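Local coordinates for protein beta-galactosidase/beta-glucuronidase (Faecalibacterium prausnitzii L2-6, PDB 6MVF) that binds flavin mononucleotide and, as a glycoside hydrolase of family 2, probably cleaves beta-glucuronides or related beta-linked sugars, at residues I183-K188 / N385-S390; E464-W469 / E515-A520; T608-G613 / V637-A642. One frame throughout, in Å; residues are numbered along the deposited sequence.

Interaction 1 (I183-K188 / N385-S390); sequences IMVTPK and NYNHPS. With FMN (flavin mononucleotide), chain G.
Y386 meets the strand 183-188 with both its ring and its hydroxyl. Its CG is anti to the backbone N (chi1 -176°), which sends the ring toward the strand, where M184 CE sits over one face, 3.7 Å from Y386 CZ. This is a CH-pi contact, with the methionine sulfur farther above the same ring in a Met-aromatic arrangement. At the ring's edge and near its plane, Y386 OH and T186 OG1 share a hydrogen bond of 2.7 Å. The flavin joins at its dimethylbenzene end, with M184 SD 3.7 Å from FMN C8 and Y386 CG equally far from FMN C7M. The backbone oxygen of Y386 is joined to V185 O by a water that donates to both; R427 also bonds that oxygen and makes a cation-pi contact with the ring. N387 follows, within the type I turn from N385 to H388, and its amide works like a short piece of backbone: ND2 donates to I183 O at 2.9 Å, nearly straight at 170°, while OD1 accepts the V185 N-H over the same length along a more bent path. Polar bonds thus fix the loop on the strand, while a sulfur and an aromatic ring present apolar surface to the cofactor.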
loop_
_atom_site.group_PDB
_atom_site.type_symbol
_atom_site.label_atom_id
_atom_site.label_comp_id
_atom_site.label_asym_id
_atom_site.label_seq_id
_atom_site.Cartn_x
_atom_site.Cartn_y
_atom_site.Cartn_z
ATOM N N ILE A 183 -17.801 -8.409 -25.094
ATOM C CA ILE A 183 -17.207 -9.721 -25.328
ATOM C C ILE A 183 -18.017 -10.761 -24.561
ATOM O O ILE A 183 -18.456 -10.520 -23.431
ATOM C CB ILE A 183 -15.711 -9.713 -24.935
ATOM C CG1 ILE A 183 -15.011 -10.991 -25.378
ATOM C CG2 ILE A 183 -15.537 -9.491 -23.446
ATOM C CD1 ILE A 183 -13.510 -10.902 -25.277
ATOM N N MET A 184 -18.269 -11.897 -25.203
ATOM C CA MET A 184 -18.888 -13.035 -24.546
ATOM C C MET A 184 -17.980 -14.259 -24.657
ATOM O O MET A 184 -17.321 -14.482 -25.683
ATOM C CB MET A 184 -20.278 -13.316 -25.114
ATOM C CG MET A 184 -20.295 -13.733 -26.552
ATOM S SD MET A 184 -21.991 -13.951 -27.110
ATOM C CE MET A 184 -22.562 -15.309 -26.074
ATOM N N VAL A 185 -17.915 -15.028 -23.573
ATOM C CA VAL A 185 -16.956 -16.116 -23.441
ATOM C C VAL A 185 -17.699 -17.327 -22.910
ATOM O O VAL A 185 -18.263 -17.279 -21.813
ATOM C CB VAL A 185 -15.782 -15.753 -22.505
ATOM C CG1 VAL A 185 -14.744 -16.861 -22.494
ATOM C CG2 VAL A 185 -15.143 -14.389 -22.891
ATOM N N THR A 186 -17.682 -18.414 -23.669
ATOM C CA THR A 186 -18.270 -19.664 -23.218
ATOM C C THR A 186 -17.168 -20.685 -22.999
ATOM O O THR A 186 -16.663 -21.270 -23.963
ATOM C CB THR A 186 -19.289 -20.170 -24.242
ATOM O OG1 THR A 186 -20.250 -19.138 -24.509
ATOM C CG2 THR A 186 -20.000 -21.409 -23.726
ATOM N N PRO A 187 -16.730 -20.908 -21.767
ATOM C CA PRO A 187 -15.715 -21.935 -21.506
ATOM C C PRO A 187 -16.345 -23.297 -21.268
ATOM O O PRO A 187 -17.335 -23.429 -20.550
ATOM C CB PRO A 187 -15.024 -21.426 -20.226
ATOM C CG PRO A 187 -15.565 -19.997 -19.996
ATOM C CD PRO A 187 -16.914 -20.010 -20.613
ATOM N N LYS A 188 -15.754 -24.335 -21.861
ATOM C CA LYS A 188 -16.245 -25.691 -21.600
ATOM C C LYS A 188 -15.094 -26.677 -21.438
ATOM O O LYS A 188 -14.120 -26.641 -22.210
ATOM C CB LYS A 188 -17.184 -26.202 -22.707
ATOM C CG LYS A 188 -18.511 -25.473 -22.780
ATOM C CD LYS A 188 -19.333 -25.942 -23.966
ATOM C CE LYS A 188 -20.667 -25.201 -24.067
ATOM N NZ LYS A 188 -21.625 -25.620 -23.014
ATOM N N ASN A 385 -23.922 -9.990 -17.447
ATOM C CA ASN A 385 -23.340 -10.942 -16.515
ATOM C C ASN A 385 -22.986 -12.257 -17.171
ATOM O O ASN A 385 -22.683 -13.229 -16.464
ATOM C CB ASN A 385 -24.281 -11.166 -15.332
ATOM C CG ASN A 385 -24.531 -9.892 -14.575
ATOM O OD1 ASN A 385 -23.700 -9.483 -13.760
ATOM N ND2 ASN A 385 -25.639 -9.214 -14.878
ATOM N N TYR A 386 -22.978 -12.303 -18.503
ATOM C CA TYR A 386 -22.776 -13.571 -19.197
ATOM C C TYR A 386 -21.430 -14.222 -18.873
ATOM O O TYR A 386 -21.329 -15.451 -18.886
ATOM C CB TYR A 386 -22.907 -13.367 -20.704
ATOM C CG TYR A 386 -22.807 -14.667 -21.471
ATOM C CD1 TYR A 386 -21.592 -15.097 -21.996
ATOM C CD2 TYR A 386 -23.925 -15.475 -21.648
ATOM C CE1 TYR A 386 -21.502 -16.294 -22.690
ATOM C CE2 TYR A 386 -23.846 -16.664 -22.335
ATOM C CZ TYR A 386 -22.637 -17.072 -22.860
ATOM O OH TYR A 386 -22.562 -18.263 -23.550
ATOM N N ASN A 387 -20.384 -13.437 -18.586
ATOM C CA ASN A 387 -19.067 -14.047 -18.439
ATOM C C ASN A 387 -18.745 -14.534 -17.028
ATOM O O ASN A 387 -17.724 -15.206 -16.855
ATOM C CB ASN A 387 -17.997 -13.078 -18.915
ATOM C CG ASN A 387 -18.166 -12.729 -20.378
ATOM O OD1 ASN A 387 -18.627 -13.562 -21.181
ATOM N ND2 ASN A 387 -17.823 -11.481 -20.737
ATOM N N HIS A 388 -19.596 -14.261 -16.036
ATOM C CA HIS A 388 -19.329 -14.662 -14.660
ATOM C C HIS A 388 -19.456 -16.169 -14.469
ATOM O O HIS A 388 -20.563 -16.704 -14.622
ATOM C CB HIS A 388 -20.295 -13.967 -13.732
ATOM C CG HIS A 388 -20.139 -12.483 -13.695
ATOM N ND1 HIS A 388 -19.049 -11.864 -13.119
ATOM C CD2 HIS A 388 -20.951 -11.493 -14.131
ATOM C CE1 HIS A 388 -19.195 -10.554 -13.205
ATOM N NE2 HIS A 388 -20.335 -10.303 -13.827
ATOM N N PRO A 389 -18.381 -16.892 -14.114
ATOM C CA PRO A 389 -18.534 -18.343 -13.893
ATOM C C PRO A 389 -19.366 -18.671 -12.664
ATOM O O PRO A 389 -19.922 -19.776 -12.588
ATOM C CB PRO A 389 -17.089 -18.842 -13.750
ATOM C CG PRO A 389 -16.304 -17.649 -13.296
ATOM C CD PRO A 389 -16.979 -16.453 -13.940
ATOM N N SER A 390 -19.489 -17.738 -11.714
ATOM C CA SER A 390 -20.228 -18.041 -10.495
ATOM C C SER A 390 -21.726 -18.156 -10.769
ATOM O O SER A 390 -22.438 -18.835 -10.025
ATOM C CB SER A 390 -19.949 -16.979 -9.417
ATOM O OG SER A 390 -20.505 -15.710 -9.769
HETATM N N1 FMN G . -24.396 -7.695 -30.203
HETATM C C2 FMN G . -23.729 -6.540 -30.263
HETATM O O2 FMN G . -23.797 -5.813 -31.256
HETATM N N3 FMN G . -22.982 -6.096 -29.277
HETATM C C4 FMN G . -22.813 -6.749 -28.170
HETATM O O4 FMN G . -22.117 -6.329 -27.259
HETATM C C4A FMN G . -23.480 -7.999 -28.041
HETATM N N5 FMN G . -23.324 -8.650 -26.924
HETATM C C5A FMN G . -23.914 -9.813 -26.734
HETATM C C6 FMN G . -23.721 -10.473 -25.548
HETATM C C7 FMN G . -24.308 -11.668 -25.335
HETATM C C7M FMN G . -24.097 -12.371 -24.052
HETATM C C8 FMN G . -25.168 -12.239 -26.365
HETATM C C8M FMN G . -25.835 -13.547 -26.130
HETATM C C9 FMN G . -25.356 -11.572 -27.555
HETATM C C9A FMN G . -24.752 -10.374 -27.786
HETATM N N10 FMN G . -24.964 -9.685 -28.970
HETATM C C10 FMN G . -24.312 -8.464 -29.131
HETATM C "C1'" FMN G . -25.788 -10.347 -29.972
HETATM C "C2'" FMN G . -27.121 -9.804 -30.429
HETATM O "O2'" FMN G . -27.997 -10.370 -29.488
HETATM C "C3'" FMN G . -27.558 -10.348 -31.771
HETATM O "O3'" FMN G . -26.436 -10.852 -32.463
HETATM C "C4'" FMN G . -28.163 -9.321 -32.701
HETATM O "O4'" FMN G . -27.353 -8.161 -32.592
HETATM C "C5'" FMN G . -29.637 -9.012 -32.433
HETATM O "O5'" FMN G . -29.787 -7.853 -31.633
HETATM P P FMN G . -31.131 -7.454 -30.896
HETATM O O1P FMN G . -31.057 -5.980 -30.905
HETATM O O2P FMN G . -32.225 -8.063 -31.723
HETATM O O3P FMN G . -31.144 -8.032 -29.521
HETATM O O HOH W 1 -19.720 -17.769 -19.666
#

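Interaction 2 (E464-W469 / E515-A520); sequences EQNGPW and EYMAQA
A chi1 of 176° extends Y516 away from its own helix to the segment 464-469, while M517, bent at both chi2 (-61°) and chi3 (-74°), curls its sulfur toward N466. The tyrosine hydroxyl is the polar end of the contact. G467 N donates to Y516 OH at 3.0 Å, approaching near the ring plane along a bent path (N-H...O 142°), and a water lies between that oxygen and E464 O. Along the ring, N466 CB packs 3.8 Å from Y516 CE1. The flat amide of N466 is met by sulfur, its CG lying 3.6 Å from M517 SD as the two side chains cross at about a right angle; its ND2 is bonded to the backbone oxygens of I463 and F456. Replacing Y516 with an alanine would probably strip G467 N of its acceptor, release the bridging water and open a gap beside N466. The contact joins two helices of the TIM barrel domain, 466-476 and 507-522. M517 and A518 also touch helix 566-575, and E515 forms a salt bridge to K599 of strand 596-602.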
loop_
_atom_site.group_PDB
_atom_site.type_symbol
_atom_site.label_atom_id
_atom_site.label_comp_id
_atom_site.label_asym_id
_atom_site.label_seq_id
_atom_site.Cartn_x
_atom_site.Cartn_y
_atom_site.Cartn_z
ATOM N N GLU A 464 -41.922 -28.574 12.345
ATOM C CA GLU A 464 -41.923 -29.989 11.995
ATOM C C GLU A 464 -42.718 -30.294 10.725
ATOM O O GLU A 464 -42.748 -31.452 10.301
ATOM C CB GLU A 464 -42.485 -30.810 13.159
ATOM C CG GLU A 464 -41.613 -30.821 14.425
ATOM C CD GLU A 464 -41.543 -29.469 15.162
ATOM O OE1 GLU A 464 -42.474 -28.621 15.014
ATOM O OE2 GLU A 464 -40.532 -29.264 15.887
ATOM N N GLN A 465 -43.355 -29.288 10.104
ATOM C CA GLN A 465 -44.077 -29.518 8.852
ATOM C C GLN A 465 -43.187 -29.447 7.613
ATOM O O GLN A 465 -43.612 -29.887 6.536
ATOM C CB GLN A 465 -45.221 -28.512 8.697
ATOM C CG GLN A 465 -46.352 -28.695 9.700
ATOM C CD GLN A 465 -47.516 -27.769 9.432
ATOM O OE1 GLN A 465 -47.340 -26.583 9.174
ATOM N NE2 GLN A 465 -48.713 -28.318 9.457
ATOM N N ASN A 466 -41.969 -28.922 7.737
ATOM C CA ASN A 466 -41.144 -28.656 6.559
ATOM C C ASN A 466 -40.700 -29.945 5.871
ATOM O O ASN A 466 -40.847 -30.092 4.649
ATOM C CB ASN A 466 -39.930 -27.815 6.968
ATOM C CG ASN A 466 -40.300 -26.379 7.227
ATOM O OD1 ASN A 466 -40.522 -25.614 6.283
ATOM N ND2 ASN A 466 -40.411 -26.005 8.507
ATOM N N GLY A 467 -40.131 -30.874 6.637
ATOM C CA GLY A 467 -39.652 -32.131 6.125
ATOM C C GLY A 467 -40.690 -32.882 5.321
ATOM O O GLY A 467 -40.472 -33.204 4.150
ATOM N N PRO A 468 -41.843 -33.178 5.929
ATOM C CA PRO A 468 -42.881 -33.899 5.177
ATOM C C PRO A 468 -43.363 -33.161 3.939
ATOM O O PRO A 468 -43.659 -33.819 2.933
ATOM C CB PRO A 468 -43.999 -34.078 6.212
ATOM C CG PRO A 468 -43.314 -33.999 7.528
ATOM C CD PRO A 468 -42.224 -32.989 7.340
ATOM N N TRP A 469 -43.454 -31.824 3.968
ATOM C CA TRP A 469 -43.819 -31.087 2.760
ATOM C C TRP A 469 -42.851 -31.398 1.620
ATOM O O TRP A 469 -43.271 -31.716 0.494
ATOM C CB TRP A 469 -43.846 -29.582 3.027
ATOM C CG TRP A 469 -44.575 -28.803 1.956
ATOM C CD1 TRP A 469 -45.840 -28.297 2.038
ATOM C CD2 TRP A 469 -44.102 -28.471 0.632
ATOM N NE1 TRP A 469 -46.187 -27.670 0.862
ATOM C CE2 TRP A 469 -45.142 -27.766 -0.019
ATOM C CE3 TRP A 469 -42.902 -28.695 -0.061
ATOM C CZ2 TRP A 469 -45.020 -27.281 -1.317
ATOM C CZ3 TRP A 469 -42.781 -28.207 -1.347
ATOM C CH2 TRP A 469 -43.835 -27.504 -1.962
ATOM N N GLU A 515 -31.931 -24.935 13.387
ATOM C CA GLU A 515 -31.470 -26.263 13.792
ATOM C C GLU A 515 -32.199 -27.351 13.009
ATOM O O GLU A 515 -31.576 -28.287 12.489
ATOM C CB GLU A 515 -31.662 -26.463 15.299
ATOM C CG GLU A 515 -30.593 -25.777 16.152
ATOM C CD GLU A 515 -30.936 -25.737 17.647
ATOM O OE1 GLU A 515 -31.733 -26.574 18.138
ATOM O OE2 GLU A 515 -30.398 -24.851 18.338
ATOM N N TYR A 516 -33.528 -27.231 12.894
ATOM C CA TYR A 516 -34.291 -28.243 12.169
ATOM C C TYR A 516 -33.979 -28.201 10.674
ATOM O O TYR A 516 -33.762 -29.244 10.053
ATOM C CB TYR A 516 -35.793 -28.066 12.430
ATOM C CG TYR A 516 -36.698 -29.008 11.646
ATOM C CD1 TYR A 516 -36.980 -28.773 10.300
ATOM C CD2 TYR A 516 -37.282 -30.123 12.252
ATOM C CE1 TYR A 516 -37.803 -29.619 9.570
ATOM C CE2 TYR A 516 -38.128 -30.973 11.537
ATOM C CZ TYR A 516 -38.375 -30.713 10.188
ATOM O OH TYR A 516 -39.189 -31.534 9.442
ATOM N N MET A 517 -33.952 -27.006 10.077
ATOM C CA MET A 517 -33.807 -26.908 8.625
ATOM C C MET A 517 -32.423 -27.348 8.165
ATOM O O MET A 517 -32.293 -27.996 7.119
ATOM C CB MET A 517 -34.084 -25.481 8.159
ATOM C CG MET A 517 -35.482 -25.009 8.481
ATOM S SD MET A 517 -36.751 -26.032 7.687
ATOM C CE MET A 517 -36.622 -25.486 5.981
ATOM N N ALA A 518 -31.381 -26.975 8.907
ATOM C CA ALA A 518 -30.032 -27.410 8.575
ATOM C C ALA A 518 -29.978 -28.919 8.434
ATOM O O ALA A 518 -29.398 -29.448 7.480
ATOM C CB ALA A 518 -29.042 -26.946 9.652
ATOM N N GLN A 519 -30.591 -29.627 9.387
ATOM C CA GLN A 519 -30.609 -31.080 9.362
ATOM C C GLN A 519 -31.579 -31.611 8.303
ATOM O O GLN A 519 -31.306 -32.639 7.678
ATOM C CB GLN A 519 -30.963 -31.601 10.761
ATOM C CG GLN A 519 -30.921 -33.109 10.875
ATOM C CD GLN A 519 -29.532 -33.628 10.630
ATOM O OE1 GLN A 519 -28.570 -33.123 11.219
ATOM N NE2 GLN A 519 -29.401 -34.615 9.726
ATOM N N ALA A 520 -32.699 -30.917 8.078
ATOM C CA ALA A 520 -33.639 -31.322 7.033
ATOM C C ALA A 520 -32.978 -31.343 5.657
ATOM O O ALA A 520 -33.180 -32.287 4.883
ATOM C CB ALA A 520 -34.858 -30.392 7.020
HETATM O O HOH W 2 -40.237 -33.410 10.642
#

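Interaction 3 (T608-G613 / V637-A642); sequences TLYCNG and VLMAVA
L609 and C611 pack against A640 and L638 on the buried face of two antiparallel strands. L609 CD1 lies 3.9 Å from A640 CB, and C611 SG comes 4.1 Å from L638 CD1. The L609 side chain, turned opposite its own nitrogen (chi1 -168°), swings CD1 back over the neighbouring strand, to within 3.4 Å of M639 O. F627 and V629 of strand 624-629, together with L631, add to this apolar layer. The other face is partly exposed, yet its side chains still touch: Y610 and M639 lie side by side and point the same way, M639 CE 3.7 Å from Y610 CD1, while V641 CG2 meets the edge of the same ring. Between the faces runs the regular antiparallel ladder, in which hydrogen-bonded pairs T608-V641 and Y610-M639 alternate with non-hydrogen-bonded L609-A640 and C611-L638. Both strands are interior members of a five-stranded mixed sheet, 606-611 beside 614-620 and 635-641 beside 646-654. The looser, watered end lies past C611, where the chain turns away and N612 takes over with both backbone and side chain: its N donates to V637 O, and its OD1 accepts the V637 N-H at 2.8 Å, nearly straight (173°) but from above the carbonyl plane. A water bridges G613 N to V637 O here. V637 packs on Y239 and M639 on P241 of the second subunit.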
loop_
_atom_site.group_PDB
_atom_site.type_symbol
_atom_site.label_atom_id
_atom_site.label_comp_id
_atom_site.label_asym_id
_atom_site.label_seq_id
_atom_site.Cartn_x
_atom_site.Cartn_y
_atom_site.Cartn_z
ATOM N N THR A 608 -17.144 -31.015 25.751
ATOM C CA THR A 608 -17.185 -31.035 27.207
ATOM C C THR A 608 -17.464 -29.626 27.687
ATOM O O THR A 608 -16.775 -28.693 27.280
ATOM C CB THR A 608 -15.877 -31.556 27.811
ATOM O OG1 THR A 608 -15.795 -32.971 27.621
ATOM C CG2 THR A 608 -15.825 -31.273 29.294
ATOM N N LEU A 609 -18.479 -29.476 28.541
ATOM C CA LEU A 609 -18.869 -28.183 29.083
ATOM C C LEU A 609 -18.350 -28.013 30.506
ATOM O O LEU A 609 -18.379 -28.949 31.309
ATOM C CB LEU A 609 -20.389 -28.018 29.068
ATOM C CG LEU A 609 -20.822 -26.576 29.359
ATOM C CD1 LEU A 609 -20.204 -25.573 28.333
ATOM C CD2 LEU A 609 -22.338 -26.480 29.407
ATOM N N TYR A 610 -17.890 -26.810 30.822
ATOM C CA TYR A 610 -17.439 -26.480 32.163
ATOM C C TYR A 610 -18.179 -25.258 32.688
ATOM O O TYR A 610 -18.488 -24.326 31.936
ATOM C CB TYR A 610 -15.938 -26.196 32.204
ATOM C CG TYR A 610 -15.073 -27.378 31.902
ATOM C CD1 TYR A 610 -14.583 -27.597 30.612
ATOM C CD2 TYR A 610 -14.723 -28.270 32.906
ATOM C CE1 TYR A 610 -13.780 -28.681 30.327
ATOM C CE2 TYR A 610 -13.920 -29.365 32.633
ATOM C CZ TYR A 610 -13.453 -29.563 31.341
ATOM O OH TYR A 610 -12.652 -30.640 31.087
ATOM N N CYS A 611 -18.432 -25.268 33.996
ATOM C CA CYS A 611 -19.099 -24.171 34.686
ATOM C C CYS A 611 -18.256 -23.802 35.903
ATOM O O CYS A 611 -18.165 -24.582 36.855
ATOM C CB CYS A 611 -20.512 -24.564 35.097
ATOM S SG CYS A 611 -21.521 -23.159 35.577
ATOM N N ASN A 612 -17.630 -22.623 35.859
ATOM C CA ASN A 612 -16.662 -22.181 36.865
ATOM C C ASN A 612 -15.625 -23.265 37.151
ATOM O O ASN A 612 -15.300 -23.563 38.304
ATOM C CB ASN A 612 -17.364 -21.734 38.147
ATOM C CG ASN A 612 -18.173 -20.468 37.945
ATOM O OD1 ASN A 612 -17.828 -19.625 37.096
ATOM N ND2 ASN A 612 -19.258 -20.325 38.714
ATOM N N GLY A 613 -15.113 -23.868 36.072
ATOM C CA GLY A 613 -14.070 -24.866 36.154
ATOM C C GLY A 613 -14.522 -26.278 36.467
ATOM O O GLY A 613 -13.722 -27.211 36.325
ATOM N N VAL A 637 -18.648 -18.726 34.578
ATOM C CA VAL A 637 -17.862 -18.914 33.368
ATOM C C VAL A 637 -18.302 -20.223 32.719
ATOM O O VAL A 637 -18.165 -21.294 33.318
ATOM C CB VAL A 637 -16.357 -18.931 33.681
ATOM C CG1 VAL A 637 -15.559 -19.397 32.457
ATOM C CG2 VAL A 637 -15.907 -17.566 34.135
ATOM N N LEU A 638 -18.833 -20.147 31.501
ATOM C CA LEU A 638 -19.166 -21.335 30.726
ATOM C C LEU A 638 -18.087 -21.525 29.668
ATOM O O LEU A 638 -17.853 -20.637 28.837
ATOM C CB LEU A 638 -20.554 -21.234 30.090
ATOM C CG LEU A 638 -21.809 -21.467 30.957
ATOM C CD1 LEU A 638 -21.818 -22.854 31.538
ATOM C CD2 LEU A 638 -21.899 -20.450 32.065
ATOM N N MET A 639 -17.403 -22.662 29.729
ATOM C CA MET A 639 -16.362 -22.988 28.771
ATOM C C MET A 639 -16.686 -24.312 28.099
ATOM O O MET A 639 -16.848 -25.333 28.776
ATOM C CB MET A 639 -14.986 -23.053 29.440
ATOM C CG MET A 639 -13.899 -23.348 28.421
ATOM S SD MET A 639 -12.262 -23.311 29.118
ATOM C CE MET A 639 -12.287 -24.720 30.221
ATOM N N ALA A 640 -16.781 -24.292 26.773
ATOM C CA ALA A 640 -17.009 -25.494 25.984
ATOM C C ALA A 640 -15.710 -25.863 25.279
ATOM O O ALA A 640 -15.113 -25.029 24.589
ATOM C CB ALA A 640 -18.148 -25.304 24.986
ATOM N N VAL A 641 -15.265 -27.103 25.489
ATOM C CA VAL A 641 -14.030 -27.636 24.938
ATOM C C VAL A 641 -14.412 -28.677 23.896
ATOM O O VAL A 641 -14.919 -29.755 24.232
ATOM C CB VAL A 641 -13.135 -28.249 26.022
ATOM C CG1 VAL A 641 -11.908 -28.871 25.391
ATOM C CG2 VAL A 641 -12.736 -27.192 27.034
ATOM N N ALA A 642 -14.200 -28.352 22.629
ATOM C CA ALA A 642 -14.351 -29.351 21.584
ATOM C C ALA A 642 -13.006 -30.042 21.451
ATOM O O ALA A 642 -12.440 -30.465 22.461
ATOM C CB ALA A 642 -14.826 -28.718 20.279
HETATM O O HOH W 3 -15.707 -22.953 33.456
#

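The three contacts follow one another along the chain, each closing before the next opens, and none touches another. Interaction 1 joins strand 183-189, in the sequence-family region of glycosyl hydrolases family 2, to the TIM barrel loop between helix 368-385 and strand 391-398, beside the flavin. Interaction 2 lies within the barrel domain, between two of its helices, its centre about 36 Å from that of interaction 1. Interaction 3 belongs to the sheet of the DUF4982 region, its centre about 30 Å from that of interaction 2 and about 50 Å from that of interaction 1. The series therefore runs from a domain junction at the cofactor, through the barrel's helical layer, to a distant beta module that meets a second subunit.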